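PDB 3OXN: putative transcriptional regulator, LysR family from Vibrio parahaemolyticus, which probably regulates transcription as a LysR-family DNA-binding factor, of which this fragment is the periplasmic-binding-protein-like, presumably effector-sensing, domain. Local coordinates for residues 20-25 against 51-56; 69-74 against 194-199; 97-102 against 177-182. All blocks are in the same frame, centred on the assembly; numbering follows the deposited sequence.

Interaction 1 of 3, residues 20-25 against 51-56; sequences TFTIAT and NFLPLQ
Ile23 and Phe52 sit side by side on neighbouring parallel strands and point the same way, in the beta-alpha-beta unit formed by strand 20-25, helix 28-44 and strand 49-54 of the LysR substrate-binding domain. The CD1 and CE1 atoms of the Phe52 ring lie obliquely against the beta-branch of Ile23, with Ile23 CB 3.4 Å from Phe52 CD1. CG of Phe52 lies anti to its carbonyl carbon (chi1 -65°), a turn that brings the ring up beside Ile23 and also close to Thr25, where Thr25 CG2 crosses to Phe52 CD1 at 3.6 Å. Met30 and Leu34 of helix 28-44 pack on both Phe52 and Thr25, so the crossover helix covers this face, while Leu211 of helix 206-227 reaches Ile23.

The other face carries Thr22, Ala24, Asn51 and Leu53. Here Leu53 spreads its two methyls along the neighbouring strand: CD1 rests on Ala24 CB at 3.7 Å, and CD2 meets Thr22 CG2. The small Ala24 CB is also touched by CD1 of Leu55.

Five backbone bonds hold the strands in register. Beyond Asn51 the sheet continues into a parallel strand of the second subunit, and Phe52 packs on Leu145 of that subunit. The Thr25 N to Leu53 O bond runs almost straight out from the carbonyl, whereas Leu55 N, where the strand gives way to a loop, approaches Thr25 O from above the carbonyl plane at 3.0 Å.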
loop_
_atom_site.group_PDB
_atom_site.type_symbol
_atom_site.label_atom_id
_atom_site.label_comp_id
_atom_site.label_asym_id
_atom_site.label_seq_id
_atom_site.Cartn_x
_atom_site.Cartn_y
_atom_site.Cartn_z
ATOM N N THR A 20 17.156 2.065 -14.287
ATOM C CA THR A 20 16.048 1.942 -13.343
ATOM C C THR A 20 16.493 1.511 -11.928
ATOM O O THR A 20 17.430 0.736 -11.744
ATOM C CB THR A 20 14.908 1.048 -13.883
ATOM O OG1 THR A 20 14.389 0.264 -12.808
ATOM C CG2 THR A 20 15.418 0.131 -14.977
ATOM N N PHE A 21 15.821 2.048 -10.924
ATOM C CA PHE A 21 16.187 1.765 -9.556
ATOM C C PHE A 21 15.055 0.998 -8.919
ATOM O O PHE A 21 13.885 1.346 -9.084
ATOM C CB PHE A 21 16.465 3.065 -8.792
ATOM C CG PHE A 21 17.529 3.926 -9.431
ATOM C CD1 PHE A 21 17.222 4.752 -10.505
ATOM C CD2 PHE A 21 18.831 3.892 -8.975
ATOM C CE1 PHE A 21 18.190 5.521 -11.105
ATOM C CE2 PHE A 21 19.801 4.666 -9.576
ATOM C CZ PHE A 21 19.474 5.482 -10.647
ATOM N N THR A 22 15.414 -0.074 -8.224
ATOM C CA THR A 22 14.474 -0.822 -7.422
ATOM C C THR A 22 14.589 -0.339 -5.985
ATOM O O THR A 22 15.652 -0.415 -5.377
ATOM C CB THR A 22 14.801 -2.313 -7.459
ATOM O OG1 THR A 22 14.856 -2.739 -8.820
ATOM C CG2 THR A 22 13.751 -3.124 -6.702
ATOM N N ILE A 23 13.485 0.156 -5.450
ATOM C CA ILE A 23 13.417 0.532 -4.053
ATOM C C ILE A 23 12.410 -0.342 -3.352
ATOM O O ILE A 23 11.228 -0.273 -3.661
ATOM C CB ILE A 23 12.919 1.968 -3.909
ATOM C CG1 ILE A 23 13.780 2.910 -4.750
ATOM C CG2 ILE A 23 12.912 2.370 -2.441
ATOM C CD1 ILE A 23 15.198 2.991 -4.263
ATOM N N ALA A 24 12.862 -1.165 -2.418
ATOM C CA ALA A 24 11.934 -1.934 -1.583
ATOM C C ALA A 24 11.476 -1.041 -0.446
ATOM O O ALA A 24 12.296 -0.542 0.332
ATOM C CB ALA A 24 12.604 -3.194 -1.036
ATOM N N THR A 25 10.179 -0.798 -0.337
ATOM C CA THR A 25 9.749 0.144 0.701
ATOM C C THR A 25 8.469 -0.195 1.479
ATOM O O THR A 25 7.640 -0.999 1.048
ATOM C CB THR A 25 9.734 1.597 0.164
ATOM O OG1 THR A 25 8.874 2.399 0.974
ATOM C CG2 THR A 25 9.263 1.652 -1.276
ATOM N N ASN A 51 11.216 1.506 -9.725
ATOM C CA ASN A 51 10.479 0.305 -9.392
ATOM C C ASN A 51 10.309 0.115 -7.886
ATOM O O ASN A 51 11.211 -0.367 -7.206
ATOM C CB ASN A 51 11.137 -0.925 -10.000
ATOM C CG ASN A 51 10.179 -2.086 -10.106
ATOM O OD1 ASN A 51 8.974 -1.884 -10.208
ATOM N ND2 ASN A 51 10.700 -3.306 -10.077
ATOM N N PHE A 52 9.152 0.496 -7.365
ATOM C CA PHE A 52 8.892 0.351 -5.941
ATOM C C PHE A 52 8.103 -0.913 -5.654
ATOM O O PHE A 52 7.090 -1.184 -6.293
ATOM C CB PHE A 52 8.120 1.548 -5.424
ATOM C CG PHE A 52 8.880 2.831 -5.498
ATOM C CD1 PHE A 52 9.833 3.140 -4.537
ATOM C CD2 PHE A 52 8.636 3.733 -6.530
ATOM C CE1 PHE A 52 10.523 4.328 -4.596
ATOM C CE2 PHE A 52 9.319 4.922 -6.610
ATOM C CZ PHE A 52 10.267 5.228 -5.639
ATOM N N LEU A 53 8.566 -1.693 -4.695
ATOM C CA LEU A 53 7.826 -2.884 -4.315
ATOM C C LEU A 53 7.770 -3.007 -2.815
ATOM O O LEU A 53 8.587 -2.432 -2.116
ATOM C CB LEU A 53 8.425 -4.143 -4.951
ATOM C CG LEU A 53 9.943 -4.164 -5.053
ATOM C CD1 LEU A 53 10.545 -4.579 -3.722
ATOM C CD2 LEU A 53 10.364 -5.100 -6.159
ATOM N N PRO A 54 6.774 -3.737 -2.318
ATOM C CA PRO A 54 6.626 -3.972 -0.882
ATOM C C PRO A 54 7.851 -4.622 -0.236
ATOM O O PRO A 54 8.282 -5.717 -0.630
ATOM C CB PRO A 54 5.421 -4.910 -0.814
ATOM C CG PRO A 54 4.612 -4.535 -2.005
ATOM C CD PRO A 54 5.620 -4.243 -3.079
ATOM N N LEU A 55 8.408 -3.929 0.755
ATOM C CA LEU A 55 9.373 -4.528 1.660
ATOM C C LEU A 55 8.720 -5.717 2.349
ATOM O O LEU A 55 7.589 -5.618 2.821
ATOM C CB LEU A 55 9.780 -3.527 2.735
ATOM C CG LEU A 55 11.170 -3.807 3.308
ATOM C CD1 LEU A 55 12.187 -2.895 2.610
ATOM C CD2 LEU A 55 11.227 -3.632 4.831
ATOM N N GLN A 56 9.413 -6.847 2.397
ATOM C CA GLN A 56 9.023 -7.929 3.285
ATOM C C GLN A 56 10.046 -7.911 4.411
ATOM O O GLN A 56 11.189 -8.309 4.222
ATOM C CB GLN A 56 9.005 -9.258 2.532
ATOM C CG GLN A 56 8.062 -9.275 1.313
ATOM C CD GLN A 56 8.543 -10.220 0.213
ATOM O OE1 GLN A 56 9.524 -10.940 0.396
ATOM N NE2 GLN A 56 7.856 -10.215 -0.934
#

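Interaction 2 of 3, residues 69-74 against 194-199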
loop_
_atom_site.group_PDB
_atom_site.type_symbol
_atom_site.label_atom_id
_atom_site.label_comp_id
_atom_site.label_asym_id
_atom_site.label_seq_id
_atom_site.Cartn_x
_atom_site.Cartn_y
_atom_site.Cartn_z
ATOM N N ALA A 69 16.852 -5.648 -5.211
ATOM C CA ALA A 69 16.486 -4.370 -4.615
ATOM C C ALA A 69 17.728 -3.484 -4.494
ATOM O O ALA A 69 18.726 -3.891 -3.914
ATOM C CB ALA A 69 15.842 -4.584 -3.260
ATOM N N ASP A 70 17.676 -2.286 -5.064
ATOM C CA ASP A 70 18.837 -1.399 -5.038
ATOM C C ASP A 70 19.021 -0.764 -3.664
ATOM O O ASP A 70 20.133 -0.696 -3.145
ATOM C CB ASP A 70 18.744 -0.326 -6.128
ATOM C CG ASP A 70 19.212 -0.835 -7.483
ATOM O OD1 ASP A 70 20.095 -1.726 -7.510
ATOM O OD2 ASP A 70 18.711 -0.336 -8.519
ATOM N N LEU A 71 17.906 -0.340 -3.076
ATOM C CA LEU A 71 17.879 0.345 -1.789
ATOM C C LEU A 71 16.604 -0.064 -1.052
ATOM O O LEU A 71 15.566 -0.319 -1.669
ATOM C CB LEU A 71 17.866 1.858 -2.028
ATOM C CG LEU A 71 17.797 2.828 -0.853
ATOM C CD1 LEU A 71 19.052 2.768 -0.004
ATOM C CD2 LEU A 71 17.581 4.235 -1.387
ATOM N N ALA A 72 16.671 -0.130 0.269
ATOM C CA ALA A 72 15.475 -0.378 1.059
ATOM C C ALA A 72 15.232 0.816 1.975
ATOM O O ALA A 72 16.166 1.298 2.622
ATOM C CB ALA A 72 15.643 -1.650 1.867
ATOM N N ILE A 73 13.995 1.311 2.024
ATOM C CA ILE A 73 13.649 2.323 3.027
ATOM C C ILE A 73 12.631 1.798 4.059
ATOM O O ILE A 73 11.475 1.526 3.718
ATOM C CB ILE A 73 13.114 3.612 2.396
ATOM C CG1 ILE A 73 14.103 4.144 1.348
ATOM C CG2 ILE A 73 12.818 4.642 3.496
ATOM C CD1 ILE A 73 13.558 5.282 0.456
ATOM N N CYS A 74 13.063 1.660 5.311
ATOM C CA CYS A 74 12.199 1.143 6.356
ATOM C C CYS A 74 12.807 1.339 7.728
ATOM O O CYS A 74 13.801 2.020 7.883
ATOM C CB CYS A 74 12.011 -0.354 6.156
ATOM S SG CYS A 74 13.505 -1.331 6.514
ATOM N N TYR A 194 13.529 5.881 10.885
ATOM C CA TYR A 194 13.559 5.236 9.580
ATOM C C TYR A 194 14.954 5.378 9.006
ATOM O O TYR A 194 15.746 6.188 9.477
ATOM C CB TYR A 194 12.557 5.891 8.633
ATOM C CG TYR A 194 11.388 5.030 8.253
ATOM C CD1 TYR A 194 10.619 4.406 9.222
ATOM C CD2 TYR A 194 11.036 4.853 6.914
ATOM C CE1 TYR A 194 9.528 3.617 8.874
ATOM C CE2 TYR A 194 9.943 4.073 6.545
ATOM C CZ TYR A 194 9.187 3.455 7.533
ATOM O OH TYR A 194 8.094 2.676 7.193
ATOM N N SER A 195 15.233 4.584 7.976
ATOM C CA SER A 195 16.560 4.509 7.365
ATOM C C SER A 195 16.556 4.006 5.921
ATOM O O SER A 195 15.554 3.529 5.414
ATOM C CB SER A 195 17.507 3.649 8.220
ATOM O OG SER A 195 16.802 2.861 9.151
HETATM N N MSE A 196 17.692 4.174 5.252
HETATM C CA MSE A 196 17.926 3.551 3.967
HETATM C C MSE A 196 18.762 2.333 4.247
HETATM O O MSE A 196 19.589 2.350 5.156
HETATM C CB MSE A 196 18.707 4.474 3.063
HETATM C CG MSE A 196 17.931 5.650 2.541
HETATM SE SE MSE A 196 19.120 6.759 1.425
HETATM C CE MSE A 196 20.530 7.131 2.726
ATOM N N ILE A 197 18.546 1.274 3.482
ATOM C CA ILE A 197 19.370 0.090 3.614
ATOM C C ILE A 197 19.798 -0.363 2.239
ATOM O O ILE A 197 18.995 -0.365 1.313
ATOM C CB ILE A 197 18.618 -1.053 4.325
ATOM C CG1 ILE A 197 17.728 -0.505 5.451
ATOM C CG2 ILE A 197 19.601 -2.108 4.843
ATOM C CD1 ILE A 197 18.461 -0.154 6.709
ATOM N N TRP A 198 21.062 -0.746 2.098
ATOM C CA TRP A 198 21.539 -1.254 0.821
ATOM C C TRP A 198 22.683 -2.253 0.959
ATOM O O TRP A 198 23.350 -2.323 1.989
ATOM C CB TRP A 198 21.934 -0.106 -0.123
ATOM C CG TRP A 198 23.094 0.701 0.359
ATOM C CD1 TRP A 198 24.391 0.534 0.016
ATOM C CD2 TRP A 198 23.058 1.798 1.281
ATOM N NE1 TRP A 198 25.172 1.457 0.658
ATOM C CE2 TRP A 198 24.371 2.249 1.445
ATOM C CE3 TRP A 198 22.033 2.453 1.981
ATOM C CZ2 TRP A 198 24.704 3.313 2.281
ATOM C CZ3 TRP A 198 22.360 3.512 2.814
ATOM C CH2 TRP A 198 23.683 3.931 2.956
ATOM N N HIS A 199 22.898 -3.015 -0.110
ATOM C CA HIS A 199 23.985 -3.981 -0.186
ATOM C C HIS A 199 25.335 -3.279 -0.400
ATOM O O HIS A 199 25.413 -2.276 -1.103
ATOM C CB HIS A 199 23.707 -4.955 -1.339
ATOM C CG HIS A 199 24.419 -6.271 -1.228
ATOM N ND1 HIS A 199 25.723 -6.453 -1.647
ATOM C CD2 HIS A 199 23.996 -7.480 -0.792
ATOM C CE1 HIS A 199 26.074 -7.713 -1.457
ATOM N NE2 HIS A 199 25.045 -8.360 -0.941
#
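Leu71 reaches across to Met196, a selenomethionine, and to Trp198. Its CG is anti to the backbone N (chi1 178°), which carries the branch over the partner strand. Along the way CB and CG skirt the carbonyl oxygen of Ile197, and Leu71 CD1 comes to 3.4 Å from that same Ile197 O. The two methyls then divide the work: CD1 touches Met196 CB at 3.5 Å and, on the indole, Trp198 CE3 at 3.6 Å, while CD2 lies near the selenium of Met196. Arg212 of helix 206-227 touches Leu71 and Met196 and makes a cation-pi contact with Trp198, so the helix closes over this cluster.

Strands 71-74 and 194-199 are antiparallel neighbours in the mixed sheet of one of the two alpha/beta lobes of this periplasmic-binding-protein-like domain. Ala72 and Ile197 form a hydrogen-bonded pair through reciprocal bonds lying in the carbonyl planes, and Cys74 and Ser195 form a second. Between them, the non-hydrogen-bonded pair Ile73 and Met196 turns its side chains to the helix-covered face. On the reverse face Ala72 CB meets Ile197 CB at 3.9 Å, with Leu60 and Leu64 of helix 60-65 packing on the alanine.

At the far end the Tyr194 ring is laid against the backbone of Cys74. The Cys74 CA stands over one face, 4.0 Å from the ring centroid and 20° off its normal, a CH-pi contact. Ile73 CG2 comes instead to the ring edge near its plane, 3.9 Å from Tyr194 CD2, the two side chains crossing at about a right angle. The phenol oxygen of Tyr194 is hydrogen-bonded to Thr26 OG1, which ties the tip of the ring to the loop following strand 20-25.

Interaction 3 of 3, residues 97-102 against 177-182; sequences LSKQHP and RYDLVV
Leu97 and Val181 form an antiparallel hydrogen-bonded pair, their CA atoms 5.0 Å apart, at the margin of the second mixed sheet, where strand 180-183 is the outermost strand within the chain. Leu97 N donates to Val181 O at 2.6 Å, with the donor tilted 18° from the carbonyl plane.

The side chains of the pair share one face of the sheet. Val181 divides its branch there: CG2 lies 4.0 Å from Leu97 CB, and CG1, anti to the carbonyl carbon (chi1 -64°), turns to the Lys99 chain. The lysine crosses obliquely over the valine, its CE 3.9 Å from Val181 CG1, after a bend at chi2. Its ammonium group goes on to a hydrogen bond with Asn105 OD1. Farther back along the same chain, Lys99 CG passes 3.8 Å from Asp179 OD1. Leu97 looks inward, with CD1 over one face of the His101 ring, offset toward its rim, and Ile163 of strand 163-167 packing on both residues. A type I beta turn from Ser98 to His101 carries the chain away from the sheet edge.

Lys99 therefore serves this contact mainly through its methylenes. Lys99 NZ and Asp179 OD1 stand 6.4 Å apart, too far for a salt bridge, so any attraction between the opposite charges is probably a weak, longer-range one.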
loop_
_atom_site.group_PDB
_atom_site.type_symbol
_atom_site.label_atom_id
_atom_site.label_comp_id
_atom_site.label_asym_id
_atom_site.label_seq_id
_atom_site.Cartn_x
_atom_site.Cartn_y
_atom_site.Cartn_z
ATOM N N LEU A 97 -8.929 10.761 14.100
ATOM C CA LEU A 97 -10.339 10.506 14.421
ATOM C C LEU A 97 -11.271 11.115 13.386
ATOM O O LEU A 97 -10.943 12.112 12.785
ATOM C CB LEU A 97 -10.714 11.076 15.791
ATOM C CG LEU A 97 -9.788 10.741 16.942
ATOM C CD1 LEU A 97 -10.473 11.119 18.209
ATOM C CD2 LEU A 97 -9.506 9.271 16.918
ATOM N N SER A 98 -12.442 10.521 13.204
ATOM C CA SER A 98 -13.475 11.111 12.361
ATOM C C SER A 98 -13.938 12.402 13.002
ATOM O O SER A 98 -13.916 12.534 14.223
ATOM C CB SER A 98 -14.661 10.150 12.206
ATOM O OG SER A 98 -15.756 10.782 11.574
ATOM N N LYS A 99 -14.360 13.359 12.186
ATOM C CA LYS A 99 -14.731 14.663 12.718
ATOM C C LYS A 99 -15.966 14.529 13.602
ATOM O O LYS A 99 -16.228 15.387 14.436
ATOM C CB LYS A 99 -14.960 15.667 11.592
ATOM C CG LYS A 99 -14.164 16.949 11.760
ATOM C CD LYS A 99 -14.271 17.480 13.203
ATOM C CE LYS A 99 -13.641 18.883 13.361
ATOM N NZ LYS A 99 -13.653 19.397 14.791
ATOM N N GLN A 100 -16.712 13.437 13.422
ATOM C CA GLN A 100 -17.883 13.139 14.252
ATOM C C GLN A 100 -17.583 12.015 15.232
ATOM O O GLN A 100 -18.472 11.263 15.618
ATOM C CB GLN A 100 -19.101 12.747 13.394
ATOM C CG GLN A 100 -19.448 13.727 12.286
ATOM C CD GLN A 100 -18.761 13.377 10.987
ATOM O OE1 GLN A 100 -19.046 12.342 10.390
ATOM N NE2 GLN A 100 -17.851 14.242 10.537
ATOM N N HIS A 101 -16.322 11.877 15.611
ATOM C CA HIS A 101 -15.981 10.952 16.669
ATOM C C HIS A 101 -16.263 11.691 17.964
ATOM O O HIS A 101 -16.117 12.914 18.021
ATOM C CB HIS A 101 -14.513 10.580 16.591
ATOM C CG HIS A 101 -14.115 9.503 17.549
ATOM N ND1 HIS A 101 -14.071 9.700 18.910
ATOM C CD2 HIS A 101 -13.735 8.222 17.341
ATOM C CE1 HIS A 101 -13.683 8.586 19.500
ATOM N NE2 HIS A 101 -13.471 7.673 18.571
ATOM N N PRO A 102 -16.712 10.970 18.997
ATOM C CA PRO A 102 -16.958 11.628 20.285
ATOM C C PRO A 102 -15.778 12.492 20.778
ATOM O O PRO A 102 -15.979 13.659 21.138
ATOM C CB PRO A 102 -17.226 10.442 21.230
ATOM C CG PRO A 102 -17.866 9.417 20.338
ATOM C CD PRO A 102 -17.245 9.596 18.966
ATOM N N ARG A 177 -6.918 16.057 4.220
ATOM C CA ARG A 177 -7.840 16.010 3.087
ATOM C C ARG A 177 -9.017 15.040 3.203
ATOM O O ARG A 177 -9.857 14.971 2.302
ATOM C CB ARG A 177 -7.063 15.697 1.810
ATOM C CG ARG A 177 -6.822 14.222 1.563
ATOM C CD ARG A 177 -5.654 14.035 0.614
ATOM N NE ARG A 177 -5.940 14.534 -0.733
ATOM C CZ ARG A 177 -5.018 14.742 -1.669
ATOM N NH1 ARG A 177 -3.735 14.508 -1.418
ATOM N NH2 ARG A 177 -5.385 15.182 -2.859
ATOM N N TYR A 178 -9.075 14.282 4.288
ATOM C CA TYR A 178 -10.182 13.366 4.498
ATOM C C TYR A 178 -11.027 13.923 5.622
ATOM O O TYR A 178 -11.750 13.196 6.308
ATOM C CB TYR A 178 -9.671 11.971 4.847
ATOM C CG TYR A 178 -9.073 11.237 3.679
ATOM C CD1 TYR A 178 -9.886 10.670 2.703
ATOM C CD2 TYR A 178 -7.700 11.109 3.547
ATOM C CE1 TYR A 178 -9.341 9.990 1.624
ATOM C CE2 TYR A 178 -7.144 10.437 2.476
ATOM C CZ TYR A 178 -7.967 9.876 1.516
ATOM O OH TYR A 178 -7.416 9.202 0.448
ATOM N N ASP A 179 -10.944 15.235 5.772
ATOM C CA ASP A 179 -11.423 15.913 6.960
ATOM C C ASP A 179 -11.716 15.010 8.142
ATOM O O ASP A 179 -12.863 14.625 8.393
ATOM C CB ASP A 179 -12.610 16.823 6.668
ATOM C CG ASP A 179 -12.470 18.161 7.361
ATOM O OD1 ASP A 179 -12.391 18.182 8.617
ATOM O OD2 ASP A 179 -12.397 19.177 6.634
ATOM N N LEU A 180 -10.648 14.669 8.849
ATOM C CA LEU A 180 -10.762 14.070 10.163
ATOM C C LEU A 180 -9.717 14.766 11.055
ATOM O O LEU A 180 -9.055 15.703 10.590
ATOM C CB LEU A 180 -10.644 12.534 10.101
ATOM C CG LEU A 180 -9.436 11.716 9.608
ATOM C CD1 LEU A 180 -9.624 11.166 8.207
ATOM C CD2 LEU A 180 -8.153 12.489 9.734
ATOM N N VAL A 181 -9.592 14.363 12.322
ATOM C CA VAL A 181 -8.679 15.065 13.237
ATOM C C VAL A 181 -7.519 14.227 13.810
ATOM O O VAL A 181 -7.551 12.997 13.816
ATOM C CB VAL A 181 -9.407 15.895 14.372
ATOM C CG1 VAL A 181 -10.244 17.027 13.784
ATOM C CG2 VAL A 181 -10.236 15.007 15.298
ATOM N N VAL A 182 -6.509 14.945 14.304
ATOM C CA VAL A 182 -5.239 14.387 14.742
ATOM C C VAL A 182 -5.025 14.620 16.215
ATOM O O VAL A 182 -4.792 15.750 16.617
ATOM C CB VAL A 182 -4.098 15.100 14.024
ATOM C CG1 VAL A 182 -2.766 14.434 14.329
ATOM C CG2 VAL A 182 -4.372 15.141 12.526
#

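In the fold
Interactions 1 and 2 belong to one five-stranded sheet, their centres 9 Å apart. Strands 20-25 and 71-74 are neighbours there, joined by backbone pairing such as Ala24 N to Leu71 O at 2.9 Å. Interaction 3 lies in the other five-stranded sheet, on the opposite side of the chain's centre, with nearest atoms about 17 Å from either. Along the chain interaction 1 closes before interaction 2 opens, and interaction 3 is nested within the long loop that interaction 2 closes. The chain thus leaves the first lobe, builds the second and returns through strand 194-199, the two-lobed plan of periplasmic-binding-protein folds. Interactions 1 and 3 both touch the second subunit.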